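Local structure of enoyl-CoA hydratase carB homologue (Streptomyces cattleya, 5O34) at residues D130-V135 with L155-C160; S139-A144 with E246-T251; Q169-M174 with E208-R213; P175-G180 with M202-D207; G186-E191 with A261-I266. The protein probably acts as a crotonase-fold lyase in thienamycin biosynthesis, with a likely role in building the carbapenem ring system. One frame throughout, in Å; residues are numbered along the deposited sequence.

Contact 1 of 5, residues D130-V135 with L155-C160; sequences DLYTTV and LQISLC
Leu131 brings its CD2 methyl across the Ile157 side chain at about a right angle, 4.0 Å from Ile157 CG1, where helix 120-137 packs against the end of helix 152-158 and the turn after it. The same CG1 lies in the plane of the Tyr132 ring and meets its edge, 3.8 Å from Tyr132 CE1. One helical turn on from Leu131, Val135 uses the branch anti to its backbone N (chi1 174°): Val135 CG1 reaches Cys160 CB at 3.6 Å, where a short branched residue fits because the backbones come close.

Sulfur contributes the second kind of interaction. Cys160 SG sits 4.7 Å from the centroid of the Tyr132 ring in an oblique Cys sulfur-aromatic contact, and SG also touches Tyr132 CB at 3.7 Å.

The polar end of Tyr132 comes close beside the start of the Gln156 side chain, with Tyr132 OH 3.2 Å from Gln156 CB. Met189 and Leu263 also pack on Tyr132, and Phe185 meets its ring edge-to-face.

All touching residues are buried. Apolar and sulfur contacts make up most of the touching, so dispersion is important here, while the tyrosine hydroxyl brings a polar group beside the Gln156 side chain near the centre of the subunit.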
# COMPACT_ATOMS: atom_id res chain seq x y z
N ASP A 130 11.66 -19.05 -8.23
CA ASP A 130 10.91 -19.71 -9.31
C ASP A 130 9.52 -20.14 -8.85
O ASP A 130 8.58 -20.02 -9.63
CB ASP A 130 11.71 -20.88 -9.93
CG ASP A 130 12.96 -20.48 -10.73
OD1 ASP A 130 13.35 -19.28 -10.67
OD2 ASP A 130 13.56 -21.36 -11.38
N LEU A 131 9.38 -20.54 -7.57
CA LEU A 131 8.09 -20.89 -6.99
C LEU A 131 7.23 -19.64 -6.80
O LEU A 131 6.10 -19.62 -7.30
CB LEU A 131 8.23 -21.69 -5.68
CG LEU A 131 6.93 -21.97 -4.88
CD1 LEU A 131 5.91 -22.74 -5.70
CD2 LEU A 131 7.21 -22.70 -3.59
N TYR A 132 7.77 -18.58 -6.15
CA TYR A 132 7.00 -17.34 -5.92
C TYR A 132 6.59 -16.67 -7.23
O TYR A 132 5.45 -16.21 -7.35
CB TYR A 132 7.75 -16.35 -5.01
CG TYR A 132 8.12 -16.88 -3.64
CD1 TYR A 132 7.40 -17.92 -3.04
CD2 TYR A 132 9.15 -16.30 -2.91
CE1 TYR A 132 7.73 -18.39 -1.77
CE2 TYR A 132 9.47 -16.74 -1.63
CZ TYR A 132 8.77 -17.80 -1.07
OH TYR A 132 9.12 -18.28 0.16
N THR A 133 7.50 -16.65 -8.23
CA THR A 133 7.21 -16.04 -9.53
C THR A 133 6.16 -16.81 -10.31
O THR A 133 5.31 -16.15 -10.92
CB THR A 133 8.47 -15.77 -10.39
OG1 THR A 133 9.26 -16.96 -10.51
CG2 THR A 133 9.32 -14.62 -9.85
N THR A 134 6.16 -18.17 -10.27
CA THR A 134 5.18 -18.96 -11.02
C THR A 134 3.77 -18.83 -10.39
O THR A 134 2.83 -18.49 -11.10
CB THR A 134 5.66 -20.42 -11.28
OG1 THR A 134 4.81 -21.04 -12.25
CG2 THR A 134 5.64 -21.29 -10.03
N VAL A 135 3.64 -19.02 -9.05
CA VAL A 135 2.37 -18.90 -8.32
C VAL A 135 1.69 -17.55 -8.65
O VAL A 135 0.48 -17.51 -8.87
CB VAL A 135 2.54 -19.12 -6.79
CG1 VAL A 135 1.24 -18.84 -6.03
CG2 VAL A 135 3.03 -20.54 -6.50
N LEU A 155 4.06 -18.76 4.92
CA LEU A 155 3.35 -17.48 4.79
C LEU A 155 3.67 -16.82 3.43
O LEU A 155 2.76 -16.33 2.76
CB LEU A 155 3.68 -16.54 5.97
CG LEU A 155 3.02 -15.14 6.01
CD1 LEU A 155 1.51 -15.20 5.77
CD2 LEU A 155 3.34 -14.45 7.31
N GLN A 156 4.95 -16.86 3.00
CA GLN A 156 5.40 -16.29 1.72
C GLN A 156 4.69 -16.88 0.50
O GLN A 156 4.31 -16.13 -0.41
CB GLN A 156 6.93 -16.38 1.59
CG GLN A 156 7.66 -15.31 2.41
CD GLN A 156 9.11 -15.60 2.71
OE1 GLN A 156 9.61 -15.26 3.79
NE2 GLN A 156 9.83 -16.19 1.76
N ILE A 157 4.43 -18.20 0.50
CA ILE A 157 3.69 -18.89 -0.58
C ILE A 157 2.26 -18.34 -0.63
O ILE A 157 1.77 -18.00 -1.71
CB ILE A 157 3.73 -20.44 -0.42
CG1 ILE A 157 5.19 -20.97 -0.58
CG2 ILE A 157 2.79 -21.15 -1.42
CD1 ILE A 157 5.48 -22.36 0.05
N SER A 158 1.60 -18.22 0.55
CA SER A 158 0.23 -17.70 0.65
C SER A 158 0.14 -16.26 0.13
O SER A 158 -0.82 -15.93 -0.58
CB SER A 158 -0.30 -17.83 2.08
OG SER A 158 0.05 -16.73 2.91
N LEU A 159 1.18 -15.44 0.39
CA LEU A 159 1.26 -14.05 -0.08
C LEU A 159 1.42 -13.90 -1.63
O LEU A 159 1.37 -12.79 -2.15
CB LEU A 159 2.34 -13.26 0.66
CG LEU A 159 2.18 -13.12 2.18
CD1 LEU A 159 3.45 -12.61 2.82
CD2 LEU A 159 0.99 -12.24 2.56
N CYS A 160 1.53 -15.03 -2.36
CA CYS A 160 1.61 -15.04 -3.83
C CYS A 160 0.23 -15.34 -4.44
O CYS A 160 0.02 -15.09 -5.64
CB CYS A 160 2.65 -16.04 -4.32
SG CYS A 160 4.34 -15.69 -3.77

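Contact 2 of 5, residues S139-A144 with E246-T251; sequences SKPVIA and EAVQST
Pro141 and Val248 meet at about a right angle, with Pro141 CG and CD as the touching atoms of the proline and CG1 as that of the valine. Val248 CG1 stands anti to its backbone N (chi1 171°), which turns that branch to the proline. At 3.3 Å, Pro141 CG and Val248 CG1 are modelled very tightly, and their exact closeness is doubtful. Both residues are compact and stiff, so they suit the place where the loop enters strand 142-146. Ile240 packs on the proline as well, while Phe177 of the second subunit packs on Val248.

Gln249 runs extended beyond CG and crosses Lys140 at a slant. Its amide lies beside the lysine methylenes, with Gln249 OE1 3.6 Å from Lys140 CD. The ammonium goes elsewhere: Lys140 NZ bonds the backbone oxygens of Leu84 and Val90, and the bends in the lysine chain carry it there.

Ser139 flanks the base of the glutamine, its OG 3.7 Å from Gln249 CG. That hydroxyl is engaged by Asp85. Ser139 O receives a CA-H...O contact from Gln249 CA at 3.4 Å, with an angle of 154° at the hydrogen.

No conventional hydrogen bond crosses between the segments: long polar residues lend their carbon portions to the contact, while the ends of Ser139 and Lys140 bond to other parts of the chain.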
# COMPACT_ATOMS: atom_id res chain seq x y z
N SER A 139 -1.93 -17.69 -15.17
CA SER A 139 -3.17 -17.01 -15.55
C SER A 139 -4.40 -17.39 -14.68
O SER A 139 -5.40 -16.68 -14.71
CB SER A 139 -3.47 -17.21 -17.03
OG SER A 139 -4.04 -18.49 -17.28
N LYS A 140 -4.30 -18.50 -13.91
CA LYS A 140 -5.38 -19.00 -13.06
C LYS A 140 -5.34 -18.41 -11.64
O LYS A 140 -4.26 -18.41 -11.03
CB LYS A 140 -5.33 -20.55 -12.95
CG LYS A 140 -4.99 -21.32 -14.24
CD LYS A 140 -6.15 -21.32 -15.23
CE LYS A 140 -5.73 -21.83 -16.58
NZ LYS A 140 -5.99 -23.28 -16.71
N PRO A 141 -6.50 -18.00 -11.06
CA PRO A 141 -6.48 -17.52 -9.67
C PRO A 141 -6.18 -18.66 -8.71
O PRO A 141 -6.56 -19.80 -8.96
CB PRO A 141 -7.90 -16.98 -9.44
CG PRO A 141 -8.48 -16.85 -10.78
CD PRO A 141 -7.86 -17.92 -11.61
N VAL A 142 -5.48 -18.35 -7.62
CA VAL A 142 -5.08 -19.32 -6.61
C VAL A 142 -5.63 -18.87 -5.26
O VAL A 142 -5.42 -17.72 -4.86
CB VAL A 142 -3.53 -19.51 -6.57
CG1 VAL A 142 -3.14 -20.67 -5.66
CG2 VAL A 142 -2.97 -19.71 -7.98
N ILE A 143 -6.32 -19.77 -4.55
CA ILE A 143 -6.88 -19.53 -3.22
C ILE A 143 -6.06 -20.29 -2.21
O ILE A 143 -5.91 -21.49 -2.35
CB ILE A 143 -8.38 -19.92 -3.12
CG1 ILE A 143 -9.24 -19.13 -4.11
CG2 ILE A 143 -8.91 -19.79 -1.68
CD1 ILE A 143 -10.61 -19.76 -4.36
N ALA A 144 -5.54 -19.62 -1.18
CA ALA A 144 -4.82 -20.28 -0.10
C ALA A 144 -5.81 -20.45 1.07
O ALA A 144 -6.50 -19.50 1.43
CB ALA A 144 -3.62 -19.46 0.33
N GLU A 246 -11.73 -16.35 -20.00
CA GLU A 246 -10.98 -15.31 -20.72
C GLU A 246 -10.88 -14.02 -19.90
O GLU A 246 -9.79 -13.46 -19.79
CB GLU A 246 -11.59 -15.02 -22.11
CG GLU A 246 -10.60 -14.35 -23.05
CD GLU A 246 -11.15 -13.61 -24.27
OE1 GLU A 246 -12.25 -13.96 -24.75
OE2 GLU A 246 -10.43 -12.72 -24.78
N ALA A 247 -12.01 -13.58 -19.29
CA ALA A 247 -12.10 -12.38 -18.46
C ALA A 247 -11.13 -12.40 -17.26
O ALA A 247 -10.41 -11.43 -17.04
CB ALA A 247 -13.53 -12.21 -17.96
N VAL A 248 -11.12 -13.51 -16.51
CA VAL A 248 -10.30 -13.72 -15.33
C VAL A 248 -8.82 -13.92 -15.71
O VAL A 248 -7.94 -13.32 -15.09
CB VAL A 248 -10.86 -14.91 -14.47
CG1 VAL A 248 -9.91 -15.30 -13.37
CG2 VAL A 248 -12.23 -14.58 -13.89
N GLN A 249 -8.57 -14.76 -16.72
CA GLN A 249 -7.23 -15.15 -17.18
C GLN A 249 -6.50 -14.07 -18.00
O GLN A 249 -5.28 -14.16 -18.11
CB GLN A 249 -7.29 -16.48 -17.93
CG GLN A 249 -7.68 -17.64 -16.99
CD GLN A 249 -8.03 -18.96 -17.66
OE1 GLN A 249 -8.76 -19.78 -17.09
NE2 GLN A 249 -7.48 -19.22 -18.83
N SER A 250 -7.21 -13.05 -18.51
CA SER A 250 -6.58 -11.92 -19.22
C SER A 250 -6.28 -10.79 -18.21
O SER A 250 -5.68 -9.79 -18.59
CB SER A 250 -7.49 -11.39 -20.32
OG SER A 250 -7.79 -12.37 -21.30
N THR A 251 -6.73 -10.95 -16.95
CA THR A 251 -6.58 -9.95 -15.87
C THR A 251 -5.51 -10.36 -14.85
O THR A 251 -4.58 -9.58 -14.61
CB THR A 251 -7.95 -9.65 -15.22
OG1 THR A 251 -8.87 -9.19 -16.21
CG2 THR A 251 -7.86 -8.61 -14.12

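Contact 3 of 5, residues Q169-M174 with E208-R213; sequences QARLVM and EWPAER
Backbone bonds join Leu172 and Trp209 as an antiparallel hydrogen-bonded pair. Trp209 N donates to Leu172 O at 2.7 Å, and Leu172 N returns a bond to Trp209 O at 3.1 Å. Leu172 O also receives a CA-H...O contact from Glu208 CA. Strand 209-210 is weakly bonded; Pro210 stands at the N-cap position of helix 211-217.

A salt bridge adds charge pairing. Arg171 grips Glu208 side-on, directing NE and NH2 at the single atom OE1: Arg171 NE lies 2.8 Å and Arg171 NH2 2.9 Å from Glu208 OE1. The oxygen is in the guanidinium plane, but the carboxylate is turned 65° against it, so this is not the flat two-oxygen pairing. A bend at chi3 (76°) brings the guanidinium round to the acid. The other oxygen, Glu208 OE2, has a weak hydrogen bond to Tyr149.

Apolar contacts fill in the rest. Val173 CG2 touches Glu208 CG at 3.7 Å. On the face shared by Leu172 and Trp209, Leu172 CB lies 4.0 Å from Trp209 CB. Beyond CB, the indole leads away to bond Asp217 through NE1.

The small three-stranded sheet thus has two chemistries on its faces: buried leucine and tryptophan on one, and on the other Arg171, which reaches to Glu208. There OE1 takes two N-H groups of one arginine, while the carbon part of the acid packs on Val173.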
# COMPACT_ATOMS: atom_id res chain seq x y z
N GLN A 169 -8.28 -20.26 13.72
CA GLN A 169 -7.11 -20.94 14.29
C GLN A 169 -5.83 -20.50 13.55
O GLN A 169 -4.72 -20.83 13.99
CB GLN A 169 -7.27 -22.48 14.19
CG GLN A 169 -8.35 -23.09 15.10
CD GLN A 169 -8.10 -22.85 16.58
OE1 GLN A 169 -8.67 -21.94 17.19
NE2 GLN A 169 -7.25 -23.68 17.19
N ALA A 170 -6.00 -19.78 12.42
CA ALA A 170 -4.89 -19.30 11.60
C ALA A 170 -4.06 -18.28 12.38
O ALA A 170 -4.61 -17.37 13.01
CB ALA A 170 -5.39 -18.70 10.29
N ARG A 171 -2.74 -18.49 12.41
CA ARG A 171 -1.78 -17.63 13.08
C ARG A 171 -0.63 -17.35 12.10
O ARG A 171 -0.05 -18.28 11.55
CB ARG A 171 -1.34 -18.21 14.44
CG ARG A 171 -2.47 -18.17 15.46
CD ARG A 171 -2.13 -18.72 16.84
NE ARG A 171 -1.31 -17.79 17.61
CZ ARG A 171 -1.77 -16.78 18.34
NH1 ARG A 171 -3.08 -16.53 18.39
NH2 ARG A 171 -0.94 -15.99 19.01
N LEU A 172 -0.38 -16.07 11.80
CA LEU A 172 0.61 -15.64 10.81
C LEU A 172 1.87 -15.07 11.47
O LEU A 172 1.75 -14.26 12.39
CB LEU A 172 -0.06 -14.61 9.87
CG LEU A 172 -0.92 -15.13 8.68
CD1 LEU A 172 -1.96 -16.17 9.08
CD2 LEU A 172 -1.64 -14.01 8.02
N VAL A 173 3.08 -15.53 11.06
CA VAL A 173 4.35 -15.11 11.65
C VAL A 173 5.42 -14.99 10.58
O VAL A 173 5.51 -15.79 9.65
CB VAL A 173 4.85 -16.07 12.79
CG1 VAL A 173 5.58 -15.32 13.91
CG2 VAL A 173 3.72 -16.93 13.38
N MET A 174 6.29 -13.98 10.78
CA MET A 174 7.49 -13.75 9.99
C MET A 174 8.63 -13.66 11.03
O MET A 174 9.10 -12.56 11.29
CB MET A 174 7.41 -12.45 9.15
CG MET A 174 6.90 -12.67 7.75
SD MET A 174 7.78 -13.86 6.77
CE MET A 174 6.93 -13.66 5.47
N GLU A 208 3.04 -12.92 16.53
CA GLU A 208 2.07 -13.68 15.77
C GLU A 208 0.87 -12.81 15.49
O GLU A 208 0.50 -11.97 16.30
CB GLU A 208 1.66 -14.96 16.52
CG GLU A 208 2.84 -15.87 16.85
CD GLU A 208 2.54 -17.18 17.57
OE1 GLU A 208 1.39 -17.38 18.01
OE2 GLU A 208 3.47 -18.01 17.70
N TRP A 209 0.29 -12.99 14.31
CA TRP A 209 -0.88 -12.25 13.88
C TRP A 209 -2.08 -13.17 13.91
O TRP A 209 -2.27 -13.93 12.96
CB TRP A 209 -0.65 -11.64 12.49
CG TRP A 209 -0.46 -10.15 12.51
CD1 TRP A 209 -1.31 -9.22 11.99
CD2 TRP A 209 0.65 -9.43 13.06
NE1 TRP A 209 -0.82 -7.96 12.22
CE2 TRP A 209 0.39 -8.06 12.85
CE3 TRP A 209 1.84 -9.81 13.70
CZ2 TRP A 209 1.29 -7.06 13.26
CZ3 TRP A 209 2.72 -8.81 14.11
CH2 TRP A 209 2.44 -7.46 13.88
N PRO A 210 -2.90 -13.11 14.99
CA PRO A 210 -4.14 -13.92 15.01
C PRO A 210 -5.08 -13.53 13.87
O PRO A 210 -4.96 -12.44 13.30
CB PRO A 210 -4.75 -13.65 16.39
CG PRO A 210 -4.03 -12.49 16.94
CD PRO A 210 -2.77 -12.26 16.19
N ALA A 211 -5.98 -14.46 13.51
CA ALA A 211 -6.89 -14.38 12.36
C ALA A 211 -7.63 -13.04 12.19
O ALA A 211 -7.64 -12.51 11.07
CB ALA A 211 -7.89 -15.52 12.40
N GLU A 212 -8.20 -12.48 13.28
CA GLU A 212 -9.00 -11.23 13.31
C GLU A 212 -8.17 -9.99 13.00
O GLU A 212 -8.57 -9.16 12.18
CB GLU A 212 -9.78 -11.10 14.64
CG GLU A 212 -10.92 -12.11 14.81
CD GLU A 212 -11.84 -12.32 13.61
OE1 GLU A 212 -12.38 -11.31 13.09
OE2 GLU A 212 -12.02 -13.49 13.20
N ARG A 213 -6.96 -9.94 13.58
CA ARG A 213 -5.93 -8.93 13.36
C ARG A 213 -5.37 -9.06 11.91
O ARG A 213 -5.23 -8.03 11.22
CB ARG A 213 -4.81 -9.12 14.38
CG ARG A 213 -3.66 -8.16 14.19
CD ARG A 213 -3.15 -7.61 15.47
NE ARG A 213 -1.74 -7.93 15.62
CZ ARG A 213 -1.20 -8.42 16.73
NH1 ARG A 213 -1.96 -8.63 17.81
NH2 ARG A 213 0.10 -8.70 16.79

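Contact 4 of 5, residues P175-G180 with M202-D207; sequences PEFRVG and MLLTCD
Thr205 OG1 is held twice where helix 196-205 ends: it bonds Arg201 O, and it accepts from Asp207 N at 3.3 Å, an ST turn. The turn sets Cys206, which has positive phi, against the weakly bonded helix 176-179. Cys206 SG lies 3.8 Å from Pro175 CA and 4.1 Å from Phe177 CB, a close fit for a compact thiol.

Arg178 has CG anti to its backbone N (chi1 179°) and a bend at chi3, which together carry its guanidinium to Cys206. One face lies over the cysteine, with Arg178 NH1 3.7 Å from Cys206 CB, and Arg178 NH2 is 2.9 Å from Cys206 O.

Phe177 crosses Leu203 obliquely and comes close to its carbonyl, Phe177 CD1 being 3.1 Å from Leu203 O. At the ring edge, near its plane, Leu204 CD2 meets Phe177 CE1 at 4.0 Å. Tyr243 of the third subunit packs against Phe177, Arg178 and Cys206, and its hydroxyl bonds Leu204 O. Gly180, with positive phi, is the C-prime residue of the Schellman motif closing helix 176-179.

Aromatic and thiol groups fill the buried side, while arginine suits the exposed rim, where its positive charge near a helix-end carbonyl may add electrostatics to the packing.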
# COMPACT_ATOMS: atom_id res chain seq x y z
N PRO A 175 8.99 -14.78 11.73
CA PRO A 175 10.07 -14.72 12.74
C PRO A 175 11.55 -14.79 12.26
O PRO A 175 12.43 -14.94 13.10
CB PRO A 175 9.74 -15.92 13.64
CG PRO A 175 9.20 -16.93 12.70
CD PRO A 175 8.52 -16.18 11.55
N GLU A 176 11.80 -14.70 10.94
CA GLU A 176 13.15 -14.74 10.32
C GLU A 176 14.28 -14.10 11.15
O GLU A 176 15.33 -14.73 11.32
CB GLU A 176 13.13 -14.12 8.91
CG GLU A 176 12.77 -15.11 7.82
CD GLU A 176 11.29 -15.37 7.59
OE1 GLU A 176 10.47 -14.97 8.45
OE2 GLU A 176 10.96 -15.99 6.55
N PHE A 177 14.04 -12.88 11.69
CA PHE A 177 15.02 -12.16 12.53
C PHE A 177 15.31 -12.87 13.85
O PHE A 177 16.48 -13.00 14.22
CB PHE A 177 14.60 -10.69 12.76
CG PHE A 177 14.69 -9.77 11.57
CD1 PHE A 177 14.13 -8.50 11.61
CD2 PHE A 177 15.35 -10.16 10.41
CE1 PHE A 177 14.22 -7.64 10.52
CE2 PHE A 177 15.44 -9.30 9.31
CZ PHE A 177 14.88 -8.05 9.38
N ARG A 178 14.26 -13.34 14.55
CA ARG A 178 14.39 -14.10 15.80
C ARG A 178 15.22 -15.38 15.55
O ARG A 178 16.11 -15.69 16.33
CB ARG A 178 13.00 -14.43 16.39
CG ARG A 178 13.06 -15.24 17.70
CD ARG A 178 11.86 -15.01 18.61
NE ARG A 178 10.62 -15.49 18.02
CZ ARG A 178 9.45 -14.87 18.11
NH1 ARG A 178 9.35 -13.73 18.79
NH2 ARG A 178 8.37 -15.37 17.52
N VAL A 179 14.95 -16.05 14.42
CA VAL A 179 15.60 -17.27 13.96
C VAL A 179 17.04 -16.98 13.45
O VAL A 179 17.85 -17.90 13.35
CB VAL A 179 14.67 -17.97 12.92
CG1 VAL A 179 15.40 -18.98 12.05
CG2 VAL A 179 13.49 -18.63 13.63
N GLY A 180 17.34 -15.71 13.16
CA GLY A 180 18.67 -15.28 12.75
C GLY A 180 18.97 -15.34 11.27
O GLY A 180 20.13 -15.38 10.87
N MET A 202 5.63 -6.65 11.78
CA MET A 202 5.83 -8.10 11.73
C MET A 202 7.29 -8.53 11.77
O MET A 202 7.63 -9.40 12.57
CB MET A 202 5.13 -8.72 10.52
CG MET A 202 3.65 -8.83 10.70
SD MET A 202 2.91 -9.86 9.44
CE MET A 202 3.03 -11.50 10.24
N LEU A 203 8.15 -7.92 10.93
CA LEU A 203 9.58 -8.26 10.87
C LEU A 203 10.33 -7.93 12.14
O LEU A 203 11.16 -8.73 12.58
CB LEU A 203 10.31 -7.57 9.68
CG LEU A 203 9.98 -7.93 8.20
CD1 LEU A 203 11.23 -7.85 7.34
CD2 LEU A 203 9.34 -9.30 8.05
N LEU A 204 10.06 -6.76 12.73
CA LEU A 204 10.78 -6.26 13.90
C LEU A 204 10.31 -6.79 15.25
O LEU A 204 11.14 -6.85 16.17
CB LEU A 204 10.80 -4.72 13.92
CG LEU A 204 11.44 -4.02 12.72
CD1 LEU A 204 11.27 -2.52 12.82
CD2 LEU A 204 12.91 -4.42 12.52
N THR A 205 9.04 -7.17 15.39
CA THR A 205 8.54 -7.70 16.67
C THR A 205 8.56 -9.24 16.68
O THR A 205 8.59 -9.85 17.76
CB THR A 205 7.10 -7.23 16.98
OG1 THR A 205 6.19 -7.82 16.04
CG2 THR A 205 6.95 -5.70 17.02
N CYS A 206 8.44 -9.85 15.48
CA CYS A 206 8.32 -11.30 15.24
C CYS A 206 7.11 -11.91 15.96
O CYS A 206 7.05 -13.12 16.15
CB CYS A 206 9.62 -12.04 15.54
SG CYS A 206 11.01 -11.51 14.50
N ASP A 207 6.13 -11.06 16.30
CA ASP A 207 4.87 -11.41 16.95
C ASP A 207 3.97 -12.14 15.97
O ASP A 207 4.10 -11.99 14.75
CB ASP A 207 4.14 -10.15 17.45
CG ASP A 207 4.72 -9.49 18.69
OD1 ASP A 207 5.76 -9.98 19.22
OD2 ASP A 207 4.13 -8.48 19.15

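Contact 5 of 5, residues G186-E191 with A261-I266; sequences GGFMLE and AGLERI
Two antiparallel helices pack here, helix 184-194 against the long C-terminal helix 252-273, their short segments 168° apart in direction and 10.5 Å apart between axes. Phe188 fills the gap. With CG anti to the backbone N (chi1 178°), the ring extends straight toward the other helix and presents one face, near its rim, to the backbone of Gly262. Phe188 CZ comes to 3.5 Å from Gly262 CA. Glycine suits this position because a CB would point at the ring and collide with its CZ atom.

Leu263 borders the same ring, with Phe188 CD2 and Leu263 CD2 4.3 Å apart. Ile266, one turn along from Gly262, sets its CD1 4.3 Å from Phe188 CB, so the aromatic residue is bordered by aliphatic groups as well as by the glycine backbone.

Met189 makes a second, smaller contact. Its chain bends at chi3 (-84°), and Met189 CE meets Leu263 CD2 at 3.9 Å as the two side chains cross at about a right angle. A flexible thioether suits this buried position. Phe185 and Thr133 also pack on Leu263, the latter from helix 120-137.

No hydrogen bond passes between the segments; van der Waals packing of apolar groups holds them, a case of antiparallel helix packing in the helical part of the crotonase-like fold.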
# COMPACT_ATOMS: atom_id res chain seq x y z
N GLY A 186 10.17 -11.81 2.54
CA GLY A 186 9.15 -11.51 3.54
C GLY A 186 8.82 -10.04 3.61
O GLY A 186 7.65 -9.67 3.61
N GLY A 187 9.87 -9.21 3.61
CA GLY A 187 9.76 -7.76 3.62
C GLY A 187 9.03 -7.25 2.40
O GLY A 187 8.08 -6.48 2.53
N PHE A 188 9.44 -7.72 1.20
CA PHE A 188 8.77 -7.33 -0.05
C PHE A 188 7.30 -7.77 -0.11
O PHE A 188 6.42 -6.95 -0.43
CB PHE A 188 9.54 -7.85 -1.28
CG PHE A 188 8.84 -7.50 -2.57
CD1 PHE A 188 8.95 -6.23 -3.12
CD2 PHE A 188 8.01 -8.43 -3.19
CE1 PHE A 188 8.25 -5.89 -4.27
CE2 PHE A 188 7.32 -8.09 -4.35
CZ PHE A 188 7.42 -6.82 -4.87
N MET A 189 7.03 -9.06 0.16
CA MET A 189 5.70 -9.66 0.07
C MET A 189 4.69 -9.11 1.08
O MET A 189 3.52 -8.94 0.73
CB MET A 189 5.79 -11.19 0.14
CG MET A 189 6.02 -11.84 -1.21
SD MET A 189 6.38 -13.63 -1.19
CE MET A 189 8.02 -13.57 -0.91
N LEU A 190 5.13 -8.82 2.32
CA LEU A 190 4.24 -8.28 3.36
C LEU A 190 3.85 -6.83 3.07
O LEU A 190 2.75 -6.39 3.43
CB LEU A 190 4.90 -8.37 4.74
CG LEU A 190 4.97 -9.71 5.45
CD1 LEU A 190 5.72 -9.55 6.75
CD2 LEU A 190 3.58 -10.25 5.76
N GLU A 191 4.77 -6.09 2.42
CA GLU A 191 4.55 -4.71 2.02
C GLU A 191 3.45 -4.67 0.97
O GLU A 191 2.49 -3.92 1.12
CB GLU A 191 5.85 -4.09 1.50
CG GLU A 191 5.72 -2.62 1.13
CD GLU A 191 6.97 -1.79 1.32
OE1 GLU A 191 6.83 -0.56 1.50
OE2 GLU A 191 8.10 -2.35 1.30
N ALA A 261 7.67 -8.77 -11.12
CA ALA A 261 8.90 -8.02 -11.40
C ALA A 261 9.67 -7.72 -10.10
O ALA A 261 10.90 -7.79 -10.07
CB ALA A 261 8.58 -6.72 -12.12
N GLY A 262 8.91 -7.44 -9.04
CA GLY A 262 9.43 -7.17 -7.71
C GLY A 262 10.17 -8.36 -7.14
O GLY A 262 11.27 -8.20 -6.61
N LEU A 263 9.55 -9.56 -7.26
CA LEU A 263 10.11 -10.85 -6.82
C LEU A 263 11.38 -11.19 -7.58
O LEU A 263 12.32 -11.71 -6.97
CB LEU A 263 9.08 -11.98 -6.99
CG LEU A 263 7.84 -12.01 -6.06
CD1 LEU A 263 6.79 -12.93 -6.62
CD2 LEU A 263 8.20 -12.43 -4.65
N GLU A 264 11.41 -10.90 -8.91
CA GLU A 264 12.57 -11.15 -9.78
C GLU A 264 13.82 -10.33 -9.39
O GLU A 264 14.93 -10.84 -9.50
CB GLU A 264 12.23 -10.93 -11.26
CG GLU A 264 11.38 -12.02 -11.89
CD GLU A 264 11.96 -13.41 -12.08
OE1 GLU A 264 11.25 -14.26 -12.68
OE2 GLU A 264 13.11 -13.67 -11.64
N ARG A 265 13.63 -9.08 -8.94
CA ARG A 265 14.73 -8.23 -8.50
C ARG A 265 15.34 -8.71 -7.17
O ARG A 265 16.52 -8.46 -6.93
CB ARG A 265 14.27 -6.78 -8.37
CG ARG A 265 14.46 -5.98 -9.66
CD ARG A 265 14.16 -4.51 -9.46
NE ARG A 265 12.75 -4.31 -9.13
CZ ARG A 265 11.80 -4.04 -10.02
NH1 ARG A 265 12.10 -3.91 -11.30
NH2 ARG A 265 10.54 -3.88 -9.62
N ILE A 266 14.55 -9.40 -6.33
CA ILE A 266 14.97 -9.93 -5.02
C ILE A 266 15.99 -11.08 -5.17
O ILE A 266 16.83 -11.24 -4.29
CB ILE A 266 13.76 -10.34 -4.10
CG1 ILE A 266 12.66 -9.25 -3.97
CG2 ILE A 266 14.21 -10.81 -2.70
CD1 ILE A 266 13.10 -7.79 -3.74

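How the contacts relate
From the N terminus, helix 120-137 opens contact 1, and the chain runs through strand 142-146 before helix 152-158 closes this short loop. The lead-in to strand 142-146 opens contact 2 within it, so the two cross; contact 2 closes only at 246-251, tying the larger sheet to helix 245-249. Within that long loop, contact 3 joins two strands of the small sheet, and contact 4 nests inside it, tying the helices that follow and precede those strands. Contact 5 starts inside the loops of contacts 2, 3 and 4, crosses all three, and closes last, on helix 252-273. Contacts 1 and 5 have centres about 10 Å apart and share the helical core.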